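PDB 4WOJ: aspartate semialdehyde dehydrogenase from Francisella tularensis subsp. tularensis, which probably catalyses the NADPH-dependent reductive dephosphorylation of L-aspartyl-4-phosphate to L-aspartate-semialdehyde, a step towards lysine, methionine and threonine. Local coordinates for residues N140-L145 and T166-S171; S144-A149 and T249-I254; S186-I191 and T223-L228; V270-S275 and L318-N323. All blocks are in the same frame, centred on the assembly; numbering follows the deposited sequence. Where two conformers were deposited one is given.

Interaction 1: N140-L145 and T166-S171; sequences NCTVSL and TYQAIS
The first turn of helix 141-149 faces segment 166-171, where strand 159-167 runs out into a loop, with Thr142 CA and Thr166 CA 8.0 Å apart, and no backbone hydrogen bond joins the two. Thr142 makes the contact with both its branches. Its methyl stands anti to the backbone N, and this directs CG2 to Thr166 CG2 at 4.1 Å. The two threonine side chains stand roughly perpendicular. The hydroxyl branch faces the amide of Gln168. Thr142 OG1 stops 3.8 Å from Gln168 OE1, too far for a hydrogen bond, so this is a polar neighbour in loose contact.

Gln168 OE1 is gripped from its own segment. Thr166 OG1 donates to Gln168 OE1 at 2.6 Å, in the carbonyl plane and on a lone pair. Thr166 OG1 is also bonded to Val268 N. At the other end of the amide, NE2 makes a weak hydrogen bond to Glu243. These partners help to fix the rotation of the amide.

On the helix side, Asn140 is the N-cap. Thr142 N donates to Asn140 OD1 at 3.1 Å, from well above the carbonyl plane rather than along a lone pair. The ND2 of Asn140 is held by Glu243, so one carboxylate serves both amides.

The side chain of Gln168 lies about 4 Å from that of His276, the predicted proton acceptor. Cys141, predicted to form the acyl-thioester intermediate, follows the cap. A cysteine at the start of a helix, against a histidine and with a glutamine nearby, is the active-site layout of aspartate-semialdehyde dehydrogenases.

Interaction 2: S144-A149 and T249-I254; sequences SLMSLA and TELNKI
Leu251 reaches from helix 242-255 to helix 141-149, where Ser147 is its opposite number, with Leu251 CA and Ser147 CA 7.4 Å apart. Its CB sets out beside Val143, one turn earlier on the facing helix. CG is anti to the backbone N (chi1 176°), which carries the fork of the side chain out across the gap. From CG the two methyls part. CD1 goes to Ser147, with Leu251 CD1 3.2 Å from Ser147 OG and 4.2 Å from Ser147 CB. CD2 goes to the thioether, with Leu251 CD2 3.9 Å from Met146 CE. That same Met146 CE is 4.2 Å from Leu251 CD1, so the methionine methyl touches both branches of the fork.

In this helix-to-helix contact one leucine packs against Met146 and Ser147, with Val143 beside its base. Helix 141-149, which begins at the predicted catalytic cysteine, follows strand 135-138 of the parallel, Rossmann-type sheet and packs here on helix 242-255. No hydrogen bond crosses between the segments.

Met146 reaches the leucine through a bend near its end. The chain runs out extended, then chi3 (107°) turns CE towards helix 242-255. The two side chains lie roughly perpendicular.

Ser147 OG is a polar atom set against a methyl, in close van der Waals contact. Its polar need is met inside its own helix, by a hydrogen bond with Val143 O. Next to Leu251, the carboxylate of Glu250 binds Asn140 N with one oxygen and forms a salt bridge to Arg108 with the other.

Interaction 3: S186-I191 and T223-L228; sequences SLLSKI and TLAYNL
Leu188 buries more surface here than any other residue of the contact, and one of its methyls, CD1, does all the close touching. It projects from helix 175-191 towards the turn at Ala225 and Tyr226. Leu188 CA and Ala225 CA are 8.5 Å apart. CG lies anti to the carbonyl carbon (chi1 -56°), and CD1 is thereby brought to both turn residues. Leu188 CD1 is 3.9 Å from Ala225 CB. Tyr226 buries the next largest share. Leu188 CD1 is 3.9 Å from Tyr226 CD2, at the ring edge and near the ring plane, so the methyl does not sit on the face. The leucine and the tyrosine point in opposite senses as they pass.

Ala225 and Tyr226 are the two central residues of a type II beta turn from Leu224 to Asn227. Tyr226 takes the third position with a positive phi of 50°. A side-chain bond braces the turn: Asn227 ND2 donates to Thr223 O at 2.8 Å, with the donor nearly along the C=O axis. Gln184 of helix 175-191 bonds Leu224 N.

Tyr226 also packs on Thr185 of the second subunit, and Asn227 OD1 takes a hydrogen bond from Gln321 N of that subunit. The contact itself is apolar and not directional. The Asn227 and Gln184 bonds help to hold the turn in place, while the leucine methyl supplies close packing between turn and helix near the dimer interface.

Interaction 4: V270-S275 and L318-N323; sequences VPSLRS and LTPQAN
This contact lies at the edge of the predicted active site: Ser275 directly precedes His276, the predicted proton acceptor, and meets Pro320 where strand 275-284 begins and the short helix 320-323 starts. Their backbones come close, with Ser275 CA and Pro320 CA 5.1 Å apart. Ser275 CB rests on the proline, 3.7 Å from Pro320 CA and 3.9 Å from Pro320 CB. Farther back in the loop, Ser272 OG meets the ring at Pro320 CG, at 3.9 Å.

Thr319 caps the helix: Ala322 N donates to Thr319 OG1 at 3.0 Å. At the last residue of the helix, Asn323 has its CG anti to the backbone N, which swings the amide towards Ser275. In the conformer described, Ser275 OG donates to Asn323 OD1 at 2.8 Å, tilted 29° from the carbonyl plane. Asn323 was deposited in two conformers, so this bond may not be constant.

Other polar partners lie close by. Ser275 OG is also hydrogen-bonded to Ser324 OG, and Asn323 ND2 to Asp328 O. Pro320 packs on Asn227 of the second subunit. The contact thus pairs apolar cover from a proline with a buried hydroxyl that has two polar neighbours, Asn323 and Ser324.

How the interactions relate
Interactions 1 and 2 start from the same helix, 141-149, and share Ser144 and Leu145. They are joined by a probable hydrogen bond from Asn140 N to Glu250 OE1 (2.8 Å). Interaction 4 lies beside interaction 1, with centres about 11 Å apart, and Gln168 O and Val270 N meet at 2.9 Å. Together interactions 1 and 4 flank the predicted catalytic pair: Cys141 belongs to interaction 1, and His276 follows Ser275 of interaction 4. Interaction 3 is farther off, its centre about 33 Å from that of interaction 2 and about 17 Å from that of interaction 4, but its turn packs on Pro271 of interaction 4. Interactions 1, 3 and 4 all touch the second subunit.

Interaction 1: N140-L145 and T166-S171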
loop_
_atom_site.group_PDB
_atom_site.type_symbol
_atom_site.label_atom_id
_atom_site.label_comp_id
_atom_site.label_asym_id
_atom_site.label_seq_id
_atom_site.Cartn_x
_atom_site.Cartn_y
_atom_site.Cartn_z
ATOM N N ASN B 140 5.730 -13.671 13.040
ATOM C CA ASN B 140 5.919 -12.470 12.249
ATOM C C ASN B 140 4.654 -11.619 12.358
ATOM O O ASN B 140 3.533 -12.135 12.458
ATOM C CB ASN B 140 6.235 -12.833 10.813
ATOM C CG ASN B 140 6.215 -11.641 9.866
ATOM O OD1 ASN B 140 5.241 -11.419 9.150
ATOM N ND2 ASN B 140 7.289 -10.900 9.830
ATOM N N CYS B 141 4.860 -10.314 12.370
ATOM C CA CYS B 141 3.800 -9.354 12.621
ATOM C C CYS B 141 2.634 -9.460 11.609
ATOM O O CYS B 141 1.473 -9.316 11.975
ATOM C CB CYS B 141 4.390 -7.927 12.665
ATOM S SG CYS B 141 5.758 -7.609 11.516
ATOM N N THR B 142 2.952 -9.704 10.345
ATOM C CA THR B 142 1.936 -9.832 9.316
ATOM C C THR B 142 0.998 -11.009 9.613
ATOM O O THR B 142 -0.225 -10.914 9.466
ATOM C CB THR B 142 2.593 -9.974 7.925
ATOM O OG1 THR B 142 3.166 -8.716 7.563
ATOM C CG2 THR B 142 1.555 -10.364 6.844
ATOM N N VAL B 143 1.567 -12.109 10.083
ATOM C CA VAL B 143 0.774 -13.290 10.407
ATOM C C VAL B 143 -0.096 -13.026 11.649
ATOM O O VAL B 143 -1.246 -13.433 11.736
ATOM C CB VAL B 143 1.684 -14.492 10.679
ATOM C CG1 VAL B 143 0.907 -15.777 10.474
ATOM C CG2 VAL B 143 2.863 -14.480 9.736
ATOM N N SER B 144 0.485 -12.348 12.630
ATOM C CA SER B 144 -0.217 -12.127 13.865
ATOM C C SER B 144 -1.395 -11.248 13.619
ATOM O O SER B 144 -2.453 -11.469 14.146
ATOM C CB SER B 144 0.696 -11.484 14.857
ATOM O OG SER B 144 1.524 -12.508 15.335
ATOM N N LEU B 145 -1.199 -10.249 12.791
ATOM C CA LEU B 145 -2.209 -9.240 12.601
ATOM C C LEU B 145 -3.314 -9.710 11.700
ATOM O O LEU B 145 -4.427 -9.281 11.821
ATOM C CB LEU B 145 -1.552 -7.971 12.043
ATOM C CG LEU B 145 -0.710 -7.299 13.135
ATOM C CD1 LEU B 145 0.080 -6.120 12.622
ATOM C CD2 LEU B 145 -1.617 -6.880 14.265
ATOM N N THR B 166 0.460 -6.094 1.661
ATOM C CA THR B 166 0.691 -5.369 2.855
ATOM C C THR B 166 1.265 -4.003 2.564
ATOM O O THR B 166 1.782 -3.732 1.479
ATOM C CB THR B 166 1.642 -6.070 3.812
ATOM O OG1 THR B 166 2.985 -5.864 3.375
ATOM C CG2 THR B 166 1.328 -7.560 3.897
ATOM N N TYR B 167 1.068 -3.150 3.548
ATOM C CA TYR B 167 1.402 -1.745 3.510
ATOM C C TYR B 167 2.019 -1.610 4.866
ATOM O O TYR B 167 1.343 -1.322 5.834
ATOM C CB TYR B 167 0.149 -0.892 3.425
ATOM C CG TYR B 167 -0.778 -1.049 2.188
ATOM C CD1 TYR B 167 -1.531 -2.192 1.958
ATOM C CD2 TYR B 167 -0.938 0.011 1.302
ATOM C CE1 TYR B 167 -2.378 -2.298 0.835
ATOM C CE2 TYR B 167 -1.776 -0.071 0.195
ATOM C CZ TYR B 167 -2.496 -1.234 -0.039
ATOM O OH TYR B 167 -3.291 -1.258 -1.168
ATOM N N GLN B 168 3.273 -2.003 4.951
ATOM C CA GLN B 168 3.972 -2.157 6.200
ATOM C C GLN B 168 4.792 -0.974 6.678
ATOM O O GLN B 168 5.558 -0.377 5.930
ATOM C CB GLN B 168 4.938 -3.302 6.073
ATOM C CG GLN B 168 4.189 -4.597 6.036
ATOM C CD GLN B 168 5.114 -5.758 5.890
ATOM O OE1 GLN B 168 4.924 -6.606 4.994
ATOM N NE2 GLN B 168 6.108 -5.846 6.790
ATOM N N ALA B 169 4.649 -0.694 7.952
ATOM C CA ALA B 169 5.271 0.470 8.586
ATOM C C ALA B 169 6.733 0.214 8.959
ATOM O O ALA B 169 7.214 -0.916 9.054
ATOM C CB ALA B 169 4.485 0.850 9.810
ATOM N N ILE B 170 7.434 1.309 9.181
ATOM C CA ILE B 170 8.860 1.246 9.254
ATOM C C ILE B 170 9.273 0.651 10.576
ATOM O O ILE B 170 10.346 0.125 10.675
ATOM C CB ILE B 170 9.496 2.621 8.977
ATOM C CG1 ILE B 170 11.006 2.489 8.791
ATOM C CG2 ILE B 170 9.188 3.631 10.107
ATOM C CD1 ILE B 170 11.450 1.550 7.690
ATOM N N SER B 171 8.406 0.675 11.584
ATOM C CA SER B 171 8.796 0.200 12.919
ATOM C C SER B 171 9.284 -1.206 12.951
ATOM O O SER B 171 10.147 -1.539 13.740
ATOM C CB SER B 171 7.679 0.386 13.943
ATOM O OG SER B 171 6.532 -0.324 13.629
#

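Interaction 2: S144-A149 and T249-I254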
loop_
_atom_site.group_PDB
_atom_site.type_symbol
_atom_site.label_atom_id
_atom_site.label_comp_id
_atom_site.label_asym_id
_atom_site.label_seq_id
_atom_site.Cartn_x
_atom_site.Cartn_y
_atom_site.Cartn_z
ATOM N N SER B 144 0.485 -12.348 12.630
ATOM C CA SER B 144 -0.217 -12.127 13.865
ATOM C C SER B 144 -1.395 -11.248 13.619
ATOM O O SER B 144 -2.453 -11.469 14.146
ATOM C CB SER B 144 0.696 -11.484 14.857
ATOM O OG SER B 144 1.524 -12.508 15.335
ATOM N N LEU B 145 -1.199 -10.249 12.791
ATOM C CA LEU B 145 -2.209 -9.240 12.601
ATOM C C LEU B 145 -3.314 -9.710 11.700
ATOM O O LEU B 145 -4.427 -9.281 11.821
ATOM C CB LEU B 145 -1.552 -7.971 12.043
ATOM C CG LEU B 145 -0.710 -7.299 13.135
ATOM C CD1 LEU B 145 0.080 -6.120 12.622
ATOM C CD2 LEU B 145 -1.617 -6.880 14.265
ATOM N N MET B 146 -2.977 -10.568 10.751
ATOM C CA MET B 146 -3.954 -11.085 9.819
ATOM C C MET B 146 -4.838 -12.104 10.501
ATOM O O MET B 146 -6.065 -12.060 10.419
ATOM C CB MET B 146 -3.219 -11.770 8.697
ATOM C CG MET B 146 -4.141 -12.373 7.694
ATOM S SD MET B 146 -3.173 -13.531 6.738
ATOM C CE MET B 146 -3.860 -15.010 7.448
ATOM N N SER B 147 -4.186 -13.020 11.195
ATOM C CA SER B 147 -4.864 -14.137 11.791
ATOM C C SER B 147 -5.872 -13.655 12.794
ATOM O O SER B 147 -6.989 -14.170 12.848
ATOM C CB SER B 147 -3.853 -15.050 12.500
ATOM O OG SER B 147 -2.869 -15.495 11.578
ATOM N N LEU B 148 -5.482 -12.662 13.599
ATOM C CA LEU B 148 -6.409 -12.018 14.541
ATOM C C LEU B 148 -7.599 -11.343 13.850
ATOM O O LEU B 148 -8.709 -11.373 14.361
ATOM C CB LEU B 148 -5.682 -10.971 15.441
ATOM C CG LEU B 148 -4.692 -11.524 16.467
ATOM C CD1 LEU B 148 -3.734 -10.437 16.961
ATOM C CD2 LEU B 148 -5.429 -12.135 17.642
ATOM N N ALA B 149 -7.372 -10.705 12.723
ATOM C CA ALA B 149 -8.446 -9.988 12.056
ATOM C C ALA B 149 -9.522 -10.965 11.512
ATOM O O ALA B 149 -10.718 -10.751 11.688
ATOM C CB ALA B 149 -7.891 -9.159 10.931
ATOM N N THR B 249 3.649 -20.627 6.328
ATOM C CA THR B 249 4.182 -21.675 7.200
ATOM C C THR B 249 3.904 -21.418 8.667
ATOM O O THR B 249 3.567 -22.337 9.414
ATOM C CB THR B 249 5.702 -21.823 6.981
ATOM O OG1 THR B 249 6.286 -20.519 6.777
ATOM C CG2 THR B 249 5.949 -22.702 5.735
ATOM N N GLU B 250 4.019 -20.161 9.058
ATOM C CA GLU B 250 3.701 -19.714 10.432
ATOM C C GLU B 250 2.198 -19.811 10.748
ATOM O O GLU B 250 1.810 -20.338 11.792
ATOM C CB GLU B 250 4.212 -18.284 10.677
ATOM C CG GLU B 250 5.733 -18.195 10.612
ATOM C CD GLU B 250 6.308 -16.816 10.932
ATOM O OE1 GLU B 250 5.572 -15.944 11.452
ATOM O OE2 GLU B 250 7.502 -16.596 10.618
ATOM N N LEU B 251 1.363 -19.331 9.831
ATOM C CA LEU B 251 -0.090 -19.470 9.982
ATOM C C LEU B 251 -0.474 -20.934 10.173
ATOM O O LEU B 251 -1.244 -21.278 11.066
ATOM C CB LEU B 251 -0.856 -18.903 8.771
ATOM C CG LEU B 251 -2.383 -19.106 8.822
ATOM C CD1 LEU B 251 -2.977 -18.243 9.922
ATOM C CD2 LEU B 251 -3.063 -18.823 7.506
ATOM N N ASN B 252 0.069 -21.804 9.339
ATOM C CA ASN B 252 -0.231 -23.250 9.466
ATOM C C ASN B 252 0.368 -23.872 10.731
ATOM O O ASN B 252 -0.250 -24.711 11.374
ATOM C CB ASN B 252 0.117 -23.977 8.174
ATOM C CG ASN B 252 -0.868 -23.617 7.066
ATOM O OD1 ASN B 252 -2.007 -24.089 7.072
ATOM N ND2 ASN B 252 -0.480 -22.709 6.176
ATOM N N LYS B 253 1.528 -23.388 11.146
ATOM C CA LYS B 253 2.075 -23.836 12.433
ATOM C C LYS B 253 1.175 -23.365 13.592
ATOM O O LYS B 253 0.919 -24.116 14.511
ATOM C CB LYS B 253 3.521 -23.400 12.622
ATOM C CG LYS B 253 4.079 -23.847 13.958
ATOM C CD LYS B 253 5.603 -23.942 13.991
ATOM C CE LYS B 253 6.028 -24.765 15.204
ATOM N NZ LYS B 253 7.510 -24.805 15.374
ATOM N N ILE B 254 0.695 -22.129 13.542
ATOM C CA ILE B 254 -0.121 -21.596 14.635
ATOM C C ILE B 254 -1.426 -22.344 14.736
ATOM O O ILE B 254 -1.901 -22.647 15.824
ATOM C CB ILE B 254 -0.436 -20.101 14.460
ATOM C CG1 ILE B 254 0.826 -19.260 14.628
ATOM C CG2 ILE B 254 -1.464 -19.646 15.492
ATOM C CD1 ILE B 254 0.637 -17.794 14.308
#

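Interaction 3: S186-I191 and T223-L228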
loop_
_atom_site.group_PDB
_atom_site.type_symbol
_atom_site.label_atom_id
_atom_site.label_comp_id
_atom_site.label_asym_id
_atom_site.label_seq_id
_atom_site.Cartn_x
_atom_site.Cartn_y
_atom_site.Cartn_z
ATOM N N SER B 186 12.061 15.135 6.887
ATOM C CA SER B 186 12.406 16.444 7.431
ATOM C C SER B 186 13.209 17.236 6.433
ATOM O O SER B 186 12.848 18.361 6.090
ATOM C CB SER B 186 13.195 16.304 8.725
ATOM O OG SER B 186 13.826 17.541 9.047
ATOM N N LEU B 187 14.281 16.624 5.952
ATOM C CA LEU B 187 15.172 17.267 4.977
ATOM C C LEU B 187 14.487 17.653 3.667
ATOM O O LEU B 187 14.620 18.794 3.202
ATOM C CB LEU B 187 16.349 16.358 4.667
ATOM C CG LEU B 187 17.254 16.034 5.867
ATOM C CD1 LEU B 187 18.222 14.912 5.516
ATOM C CD2 LEU B 187 18.008 17.284 6.325
ATOM N N LEU B 188 13.737 16.712 3.099
ATOM C CA LEU B 188 12.950 16.987 1.911
ATOM C C LEU B 188 11.971 18.107 2.139
ATOM O O LEU B 188 11.701 18.885 1.230
ATOM C CB LEU B 188 12.142 15.771 1.482
ATOM C CG LEU B 188 12.919 14.518 1.223
ATOM C CD1 LEU B 188 11.937 13.401 0.930
ATOM C CD2 LEU B 188 13.834 14.735 0.056
ATOM N N SER B 189 11.404 18.177 3.334
ATOM C CA SER B 189 10.466 19.263 3.655
ATOM C C SER B 189 11.149 20.616 3.668
ATOM O O SER B 189 10.526 21.624 3.338
ATOM C CB SER B 189 9.778 19.059 5.012
ATOM O OG SER B 189 9.151 17.793 5.104
ATOM N N LYS B 190 12.412 20.647 4.077
ATOM C CA LYS B 190 13.147 21.921 4.136
ATOM C C LYS B 190 13.389 22.451 2.747
ATOM O O LYS B 190 13.032 23.592 2.454
ATOM C CB LYS B 190 14.474 21.796 4.882
ATOM C CG LYS B 190 14.287 21.981 6.373
ATOM C CD LYS B 190 15.454 21.441 7.173
ATOM C CE LYS B 190 15.179 21.623 8.662
ATOM N NZ LYS B 190 15.806 20.541 9.463
ATOM N N ILE B 191 13.952 21.614 1.881
ATOM C CA ILE B 191 14.202 22.051 0.515
ATOM C C ILE B 191 12.923 22.445 -0.231
ATOM O O ILE B 191 12.977 23.268 -1.118
ATOM C CB ILE B 191 15.034 21.069 -0.312
ATOM C CG1 ILE B 191 15.370 21.756 -1.638
ATOM C CG2 ILE B 191 14.256 19.784 -0.579
ATOM C CD1 ILE B 191 16.470 21.134 -2.485
ATOM N N THR B 223 15.347 5.929 -0.330
ATOM C CA THR B 223 14.470 6.808 0.391
ATOM C C THR B 223 13.037 6.233 0.449
ATOM O O THR B 223 12.450 5.909 -0.579
ATOM C CB THR B 223 14.456 8.195 -0.258
ATOM O OG1 THR B 223 15.773 8.761 -0.199
ATOM C CG2 THR B 223 13.495 9.082 0.471
ATOM N N LEU B 224 12.484 6.125 1.656
ATOM C CA LEU B 224 11.108 5.646 1.861
ATOM C C LEU B 224 10.087 6.787 1.805
ATOM O O LEU B 224 8.935 6.589 1.412
ATOM C CB LEU B 224 11.018 4.889 3.195
ATOM C CG LEU B 224 9.674 4.321 3.660
ATOM C CD1 LEU B 224 9.055 3.458 2.581
ATOM C CD2 LEU B 224 9.824 3.528 4.954
ATOM N N ALA B 225 10.506 7.993 2.159
ATOM C CA ALA B 225 9.576 9.138 2.140
ATOM C C ALA B 225 9.080 9.425 0.714
ATOM O O ALA B 225 9.872 9.435 -0.223
ATOM C CB ALA B 225 10.225 10.394 2.728
ATOM N N TYR B 226 7.781 9.692 0.589
ATOM C CA TYR B 226 7.099 9.826 -0.707
ATOM C C TYR B 226 7.419 8.647 -1.604
ATOM O O TYR B 226 7.547 8.781 -2.824
ATOM C CB TYR B 226 7.467 11.129 -1.407
ATOM C CG TYR B 226 7.149 12.369 -0.580
ATOM C CD1 TYR B 226 5.835 12.748 -0.318
ATOM C CD2 TYR B 226 8.170 13.161 -0.073
ATOM C CE1 TYR B 226 5.556 13.871 0.449
ATOM C CE2 TYR B 226 7.902 14.288 0.670
ATOM C CZ TYR B 226 6.601 14.643 0.938
ATOM O OH TYR B 226 6.370 15.782 1.686
ATOM N N ASN B 227 7.540 7.478 -0.996
ATOM C CA ASN B 227 7.905 6.334 -1.751
ATOM C C ASN B 227 7.291 5.072 -1.190
ATOM O O ASN B 227 6.544 5.104 -0.248
ATOM C CB ASN B 227 9.429 6.257 -1.776
ATOM C CG ASN B 227 9.941 5.522 -2.982
ATOM O OD1 ASN B 227 9.198 5.297 -3.931
ATOM N ND2 ASN B 227 11.204 5.113 -2.945
ATOM N N LEU B 228 7.579 3.963 -1.822
ATOM C CA LEU B 228 7.247 2.647 -1.248
ATOM C C LEU B 228 8.251 1.594 -1.746
ATOM O O LEU B 228 8.849 1.767 -2.781
ATOM C CB LEU B 228 5.785 2.262 -1.503
ATOM C CG LEU B 228 5.307 2.178 -2.927
ATOM C CD1 LEU B 228 5.809 0.910 -3.629
ATOM C CD2 LEU B 228 3.790 2.192 -2.925
#

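Interaction 4: V270-S275 and L318-N323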
loop_
_atom_site.group_PDB
_atom_site.type_symbol
_atom_site.label_atom_id
_atom_site.label_comp_id
_atom_site.label_asym_id
_atom_site.label_seq_id
_atom_site.Cartn_x
_atom_site.Cartn_y
_atom_site.Cartn_z
ATOM N N VAL B 270 5.932 0.903 3.397
ATOM C CA VAL B 270 5.312 2.236 3.115
ATOM C C VAL B 270 5.677 3.228 4.216
ATOM O O VAL B 270 6.179 2.795 5.255
ATOM C CB VAL B 270 3.773 2.190 2.983
ATOM C CG1 VAL B 270 3.351 1.276 1.827
ATOM C CG2 VAL B 270 3.120 1.774 4.301
ATOM N N PRO B 271 5.448 4.548 3.988
ATOM C CA PRO B 271 5.865 5.562 4.928
ATOM C C PRO B 271 4.870 5.741 6.062
ATOM O O PRO B 271 4.384 6.855 6.289
ATOM C CB PRO B 271 5.940 6.853 4.075
ATOM C CG PRO B 271 5.739 6.433 2.660
ATOM C CD PRO B 271 4.996 5.157 2.725
ATOM N N SER B 272 4.581 4.640 6.751
ATOM C CA SER B 272 3.848 4.653 7.993
ATOM C C SER B 272 4.830 4.399 9.119
ATOM O O SER B 272 5.901 3.872 8.911
ATOM C CB SER B 272 2.792 3.542 7.995
ATOM O OG SER B 272 1.751 3.858 7.118
ATOM N N LEU B 273 4.426 4.720 10.322
ATOM C CA LEU B 273 5.291 4.574 11.447
ATOM C C LEU B 273 5.127 3.285 12.268
ATOM O O LEU B 273 6.141 2.631 12.500
ATOM C CB LEU B 273 5.195 5.810 12.300
ATOM C CG LEU B 273 5.733 7.108 11.637
ATOM C CD1 LEU B 273 5.382 8.341 12.474
ATOM C CD2 LEU B 273 7.234 7.098 11.369
ATOM N N ARG B 274 3.930 2.914 12.736
ATOM C CA ARG B 274 3.822 1.705 13.574
ATOM C C ARG B 274 2.645 0.780 13.338
ATOM O O ARG B 274 2.554 -0.257 13.979
ATOM C CB ARG B 274 3.908 2.018 15.070
ATOM C CG ARG B 274 3.207 3.278 15.528
ATOM C CD ARG B 274 3.241 3.400 17.036
ATOM N NE ARG B 274 2.829 2.214 17.762
ATOM C CZ ARG B 274 2.988 2.043 19.079
ATOM N NH1 ARG B 274 3.573 3.002 19.822
ATOM N NH2 ARG B 274 2.564 0.915 19.671
ATOM N N SER B 275 1.801 1.093 12.372
ATOM C CA SER B 275 0.700 0.244 12.072
ATOM C C SER B 275 0.813 -0.448 10.703
ATOM O O SER B 275 1.101 0.213 9.709
ATOM C CB SER B 275 -0.574 1.040 12.162
ATOM O OG SER B 275 -0.995 1.068 13.502
ATOM N N LEU B 318 -10.260 3.220 9.818
ATOM C CA LEU B 318 -9.497 2.085 9.192
ATOM C C LEU B 318 -8.121 2.522 8.697
ATOM O O LEU B 318 -7.819 2.370 7.539
ATOM C CB LEU B 318 -10.288 1.457 8.060
ATOM C CG LEU B 318 -9.879 0.058 7.614
ATOM C CD1 LEU B 318 -9.961 -0.942 8.752
ATOM C CD2 LEU B 318 -10.819 -0.372 6.513
ATOM N N THR B 319 -7.333 3.151 9.575
ATOM C CA THR B 319 -6.113 3.783 9.180
ATOM C C THR B 319 -5.065 3.713 10.272
ATOM O O THR B 319 -5.396 3.518 11.439
ATOM C CB THR B 319 -6.318 5.274 8.841
ATOM O OG1 THR B 319 -6.419 6.048 10.054
ATOM C CG2 THR B 319 -7.536 5.474 7.980
ATOM N N PRO B 320 -3.788 3.840 9.886
ATOM C CA PRO B 320 -2.674 3.828 10.803
ATOM C C PRO B 320 -2.771 4.943 11.841
ATOM O O PRO B 320 -2.455 4.737 13.028
ATOM C CB PRO B 320 -1.479 4.084 9.880
ATOM C CG PRO B 320 -1.871 3.531 8.566
ATOM C CD PRO B 320 -3.356 3.595 8.491
ATOM N N GLN B 321 -3.181 6.117 11.367
ATOM C CA GLN B 321 -3.444 7.237 12.225
ATOM C C GLN B 321 -4.369 6.808 13.326
ATOM O O GLN B 321 -4.128 7.048 14.500
ATOM C CB GLN B 321 -4.138 8.360 11.451
ATOM C CG GLN B 321 -4.189 9.678 12.222
ATOM C CD GLN B 321 -5.205 10.651 11.657
ATOM O OE1 GLN B 321 -6.377 10.293 11.430
ATOM N NE2 GLN B 321 -4.770 11.886 11.424
ATOM N N ALA B 322 -5.461 6.183 12.945
ATOM C CA ALA B 322 -6.477 5.865 13.927
ATOM C C ALA B 322 -6.034 4.790 14.907
ATOM O O ALA B 322 -6.376 4.837 16.063
ATOM C CB ALA B 322 -7.754 5.420 13.225
ATOM N N ASN B 323 -5.253 3.849 14.399
ATOM C CA ASN B 323 -5.018 2.587 15.064
ATOM C C ASN B 323 -3.736 2.489 15.875
ATOM O O ASN B 323 -3.659 1.731 16.835
ATOM C CB ASN B 323 -4.956 1.505 13.993
ATOM C CG ASN B 323 -4.481 0.205 14.545
ATOM O OD1 ASN B 323 -3.287 0.046 14.850
ATOM N ND2 ASN B 323 -5.417 -0.742 14.703
#